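Local coordinates for protein thiamine-phosphate synthase (Pyrococcus furiosus, PDB 1XI3) that probably condenses a thiazole phosphate with a hydroxymethylpyrimidine diphosphate to form thiamine phosphate, with magnesium as cofactor, at residues D22-P27 with Q44-N49; I190-G195 with E204-I209. All coordinates share one frame; numbering follows the deposited sequence.

Contact 1 and the 190-195 side of contact 2 lie at the C-terminal ends of strands in a TIM barrel; 204-209 belongs to the final helix. After strand 17-20 the chain enters the loop 22-27, runs through helix 28-37 and returns on strand 42-45; contact 1 closes this first strand-helix-strand passage where 44-49 leaves the barrel. Five more strands precede the last one, 186-189, which 190-195 follows, and contact 2 closes a short loop between its helical turn and helix 199-214. Neither contact encloses or crosses the other. Because strands 17-20 and 186-189 meet on closure, the two contacts touch: D22 CB lies 3.6 Å from I190 CG2, and L25 and K26 pack on M194 O.

Contact 1: residues D22-P27 with Q44-N49; sequences DRRLKP and QMRIKN
R23 and I47 make the close part of this contact between the loop after TIM-barrel strand 17-20 and the end of the neighbouring strand 42-45 with the loop that follows it. I47 CG2 sits over the centre of one face of the R23 guanidinium, 3.8 Å from CZ, while I47 CD1 reaches NH2. R23 gets there with CG between its backbone N and carbonyl carbon (chi1 60°) and a bend at chi3. Salt bridges from NE to E28 and from NH2 to E54 lie beyond the two segments and help fix the plane against which the isoleucine packs. A leucine in place of R23 would probably leave E28 and E54 without this shared cationic mate and I47 CG2 without the flat group it covers.

Toward the exposed side the contact is looser. R24 NH2 and R46 NH1 approach to 4.0 Å, two like charges whose guanidinium planes are turned 40° apart. R24 is held by D22, whose carboxylate it grips side-on, NE to OD1 and NH2 to OD2. R46 makes a long, weak ion pair with D76, and both residues are predicted to bind the pyrimidine diphosphate, as are Q44, M45, I47 and K48. Between these two pairs a water joins the backbones, accepting from R23 N and donating to R46 O at 2.7 Å. D22 OD1 accepts twice: from R24 N at 3.0 Å, above the carboxylate plane, which makes an Asx turn, and from R24 NE at 2.9 Å through its syn lone pair, nearly straight at 167°.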
# COMPACT_ATOMS: atom_id res chain seq x y z
N ASP A 22 -5.04 11.18 -13.33
CA ASP A 22 -4.34 12.22 -12.57
C ASP A 22 -5.34 13.17 -11.98
O ASP A 22 -5.83 14.07 -12.66
CB ASP A 22 -3.34 12.96 -13.47
CG ASP A 22 -2.48 13.95 -12.68
OD1 ASP A 22 -2.74 14.16 -11.47
OD2 ASP A 22 -1.50 14.47 -13.26
N ARG A 23 -5.70 12.94 -10.72
CA ARG A 23 -6.71 13.76 -10.03
C ARG A 23 -6.27 15.22 -9.86
O ARG A 23 -7.09 16.07 -9.50
CB ARG A 23 -7.06 13.15 -8.68
CG ARG A 23 -5.88 13.03 -7.73
CD ARG A 23 -6.27 12.57 -6.32
NE ARG A 23 -7.14 11.41 -6.33
CZ ARG A 23 -7.77 10.93 -5.27
NH1 ARG A 23 -7.62 11.48 -4.07
NH2 ARG A 23 -8.57 9.88 -5.42
N ARG A 24 -4.98 15.51 -10.09
CA ARG A 24 -4.54 16.92 -10.18
C ARG A 24 -5.20 17.66 -11.35
O ARG A 24 -5.33 18.92 -11.31
CB ARG A 24 -3.02 17.05 -10.25
CG ARG A 24 -2.29 16.52 -9.04
CD ARG A 24 -0.79 16.49 -9.24
NE ARG A 24 -0.44 15.58 -10.32
CZ ARG A 24 0.79 15.25 -10.67
NH1 ARG A 24 1.83 15.73 -10.01
NH2 ARG A 24 0.99 14.39 -11.68
N LEU A 25 -5.60 16.90 -12.37
CA LEU A 25 -6.21 17.43 -13.57
C LEU A 25 -7.71 17.15 -13.62
O LEU A 25 -8.50 18.07 -13.94
CB LEU A 25 -5.55 16.84 -14.81
CG LEU A 25 -4.03 17.06 -14.94
CD1 LEU A 25 -3.50 16.25 -16.10
CD2 LEU A 25 -3.72 18.54 -15.09
N LYS A 26 -8.11 15.90 -13.34
CA LYS A 26 -9.51 15.49 -13.46
C LYS A 26 -9.80 14.37 -12.51
O LYS A 26 -8.93 13.55 -12.27
CB LYS A 26 -9.80 14.96 -14.86
CG LYS A 26 -9.98 16.01 -15.93
N PRO A 27 -11.01 14.31 -11.97
CA PRO A 27 -11.31 13.18 -11.07
C PRO A 27 -11.32 11.87 -11.84
O PRO A 27 -11.67 11.82 -13.02
CB PRO A 27 -12.71 13.51 -10.52
CG PRO A 27 -12.97 14.95 -10.91
CD PRO A 27 -12.14 15.26 -12.09
N GLN A 44 -4.72 2.91 -16.05
CA GLN A 44 -3.93 2.79 -14.83
C GLN A 44 -4.42 3.84 -13.83
O GLN A 44 -4.41 5.06 -14.12
CB GLN A 44 -2.43 2.97 -15.09
CG GLN A 44 -1.60 2.83 -13.85
CD GLN A 44 -0.19 3.33 -14.07
OE1 GLN A 44 0.21 4.36 -13.52
NE2 GLN A 44 0.55 2.66 -14.92
N MET A 45 -4.81 3.36 -12.66
CA MET A 45 -5.13 4.19 -11.54
C MET A 45 -3.87 4.57 -10.80
O MET A 45 -3.19 3.72 -10.24
CB MET A 45 -6.08 3.47 -10.57
CG MET A 45 -6.55 4.33 -9.44
SD MET A 45 -7.81 3.58 -8.35
CE MET A 45 -6.79 2.49 -7.38
N ARG A 46 -3.57 5.87 -10.77
CA ARG A 46 -2.32 6.35 -10.16
C ARG A 46 -2.71 7.46 -9.19
O ARG A 46 -2.99 8.60 -9.60
CB ARG A 46 -1.36 6.86 -11.24
CG ARG A 46 -0.04 7.37 -10.70
CD ARG A 46 0.89 7.80 -11.79
NE ARG A 46 2.08 8.36 -11.16
CZ ARG A 46 2.21 9.63 -10.78
NH1 ARG A 46 1.22 10.50 -10.95
NH2 ARG A 46 3.36 10.03 -10.21
N ILE A 47 -2.78 7.12 -7.90
CA ILE A 47 -3.20 8.04 -6.84
C ILE A 47 -2.08 8.20 -5.80
O ILE A 47 -1.62 7.22 -5.24
CB ILE A 47 -4.42 7.53 -6.14
CG1 ILE A 47 -5.58 7.36 -7.14
CG2 ILE A 47 -4.83 8.46 -5.05
CD1 ILE A 47 -6.76 6.68 -6.56
N LYS A 48 -1.65 9.43 -5.59
CA LYS A 48 -0.69 9.79 -4.51
C LYS A 48 -1.45 10.35 -3.31
O LYS A 48 -2.38 11.12 -3.48
CB LYS A 48 0.26 10.86 -5.03
N ASN A 49 -1.06 9.95 -2.11
CA ASN A 49 -1.52 10.60 -0.89
C ASN A 49 -3.03 10.57 -0.70
O ASN A 49 -3.66 11.61 -0.44
CB ASN A 49 -1.02 12.05 -0.84
CG ASN A 49 0.48 12.14 -0.98
OD1 ASN A 49 0.99 12.77 -1.93
ND2 ASN A 49 1.20 11.51 -0.06
O HOH W 1 -5.23 10.01 -10.15

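Contact 2: residues I190-G195 with E204-I209; sequences ISAVMG and EELRKI. With SO4 (sulfate ion), chain C.
A single methyl group, L206 CD1, carries the whole side-chain contact between these two helical segments, meeting V193 CG2 at 3.7 Å and A192 CB at 4.1 Å. With CG anti to its carbonyl carbon (chi1 -75°), the leucine of helix 199-214 brings CD1 onto V193 and A192 of the short helix 191-194. V193 presents CG2, the branch beside its own backbone N, and the two side chains meet at a slant. The helices stay well apart, the nearest CA atoms, those of V193 and L206, being 8.8 Å from each other. L206 also packs on L17 of the first strand and on A176 of helix 176-180, while V193 touches V199 and T203.

In this TIM barrel, helix 191-194 is the short extra turn that follows the eighth strand, and its N-terminal end holds an anion, as the standard phosphate-binding site of many such barrels does. A sulfate, probably from the crystallisation liquor, accepts from I190 N through O3 at 3.1 Å and from S191 N through O2 at 3.0 Å. S191 OG lies near both O1 and O2, and G170 N adds a further bond. I190, S191 and G170 are predicted to bind the thiazole phosphate, so the sulfate probably marks the place of its phosphate. One residue past S191, A192 turns its methyl toward L206, while the I190 carbonyl oxygen accepts from both V193 N and M194 N.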
# COMPACT_ATOMS: atom_id res chain seq x y z
N ILE A 190 -0.95 10.82 -20.01
CA ILE A 190 -1.63 11.43 -18.86
C ILE A 190 -2.18 12.78 -19.33
O ILE A 190 -3.38 12.91 -19.59
CB ILE A 190 -0.69 11.58 -17.64
CG1 ILE A 190 0.07 10.26 -17.40
CG2 ILE A 190 -1.51 12.02 -16.42
CD1 ILE A 190 0.80 10.17 -16.04
N SER A 191 -1.30 13.76 -19.48
CA SER A 191 -1.72 15.14 -19.73
C SER A 191 -2.49 15.32 -21.04
O SER A 191 -3.43 16.11 -21.09
CB SER A 191 -0.50 16.09 -19.70
OG SER A 191 0.36 15.84 -20.79
N ALA A 192 -2.07 14.61 -22.08
CA ALA A 192 -2.75 14.69 -23.38
C ALA A 192 -4.25 14.40 -23.31
O ALA A 192 -5.05 14.94 -24.11
CB ALA A 192 -2.08 13.78 -24.37
N VAL A 193 -4.65 13.54 -22.36
CA VAL A 193 -6.05 13.16 -22.24
C VAL A 193 -6.68 13.84 -21.03
O VAL A 193 -7.73 14.50 -21.13
CB VAL A 193 -6.14 11.62 -22.19
CG1 VAL A 193 -7.50 11.17 -21.74
CG2 VAL A 193 -5.80 11.08 -23.55
N MET A 194 -6.03 13.71 -19.88
CA MET A 194 -6.59 14.21 -18.63
C MET A 194 -6.57 15.73 -18.53
O MET A 194 -7.36 16.31 -17.80
CB MET A 194 -5.84 13.59 -17.44
CG MET A 194 -6.01 12.09 -17.34
SD MET A 194 -7.69 11.65 -16.83
CE MET A 194 -7.85 9.92 -17.34
N GLY A 195 -5.65 16.35 -19.27
CA GLY A 195 -5.53 17.79 -19.34
C GLY A 195 -6.33 18.40 -20.48
O GLY A 195 -6.34 19.62 -20.63
N GLU A 204 -10.08 9.59 -28.43
CA GLU A 204 -10.45 9.17 -29.78
C GLU A 204 -9.36 9.50 -30.81
O GLU A 204 -9.02 8.66 -31.65
CB GLU A 204 -11.74 9.83 -30.24
CG GLU A 204 -12.98 9.18 -29.68
CD GLU A 204 -14.25 9.87 -30.15
OE1 GLU A 204 -15.18 10.02 -29.32
OE2 GLU A 204 -14.30 10.24 -31.38
N GLU A 205 -8.84 10.72 -30.72
CA GLU A 205 -7.79 11.17 -31.64
C GLU A 205 -6.54 10.32 -31.53
O GLU A 205 -5.95 9.91 -32.51
CB GLU A 205 -7.40 12.60 -31.32
CG GLU A 205 -8.48 13.63 -31.59
CD GLU A 205 -8.08 15.03 -31.11
OE1 GLU A 205 -6.95 15.21 -30.59
OE2 GLU A 205 -8.92 15.95 -31.26
N LEU A 206 -6.13 10.05 -30.30
CA LEU A 206 -4.96 9.24 -30.08
C LEU A 206 -5.20 7.83 -30.53
O LEU A 206 -4.31 7.22 -31.11
CB LEU A 206 -4.53 9.31 -28.59
CG LEU A 206 -3.85 10.63 -28.25
CD1 LEU A 206 -3.88 10.91 -26.71
CD2 LEU A 206 -2.43 10.68 -28.77
N ARG A 207 -6.38 7.29 -30.26
CA ARG A 207 -6.66 5.92 -30.62
C ARG A 207 -6.58 5.73 -32.13
O ARG A 207 -6.09 4.70 -32.61
CB ARG A 207 -8.06 5.51 -30.14
CG ARG A 207 -8.47 4.06 -30.49
CD ARG A 207 -7.56 3.02 -29.93
NE ARG A 207 -7.88 1.69 -30.41
CZ ARG A 207 -8.87 0.92 -29.95
NH1 ARG A 207 -9.65 1.26 -28.91
NH2 ARG A 207 -9.06 -0.27 -30.53
N LYS A 208 -7.08 6.71 -32.85
CA LYS A 208 -7.05 6.69 -34.30
C LYS A 208 -5.61 6.66 -34.79
O LYS A 208 -5.26 5.84 -35.64
CB LYS A 208 -7.75 7.92 -34.85
CG LYS A 208 -7.95 7.87 -36.40
CD LYS A 208 -8.91 8.95 -36.84
N ILE A 209 -4.79 7.55 -34.22
CA ILE A 209 -3.35 7.61 -34.56
C ILE A 209 -2.70 6.27 -34.31
O ILE A 209 -1.98 5.74 -35.14
CB ILE A 209 -2.61 8.74 -33.79
CG1 ILE A 209 -3.13 10.13 -34.21
CG2 ILE A 209 -1.10 8.65 -34.03
CD1 ILE A 209 -2.59 11.28 -33.37
S SO4 C . 2.54 13.09 -19.74
O1 SO4 C . 2.83 14.12 -20.76
O2 SO4 C . 1.64 13.78 -18.83
O3 SO4 C . 1.87 11.94 -20.36
O4 SO4 C . 3.82 12.63 -19.28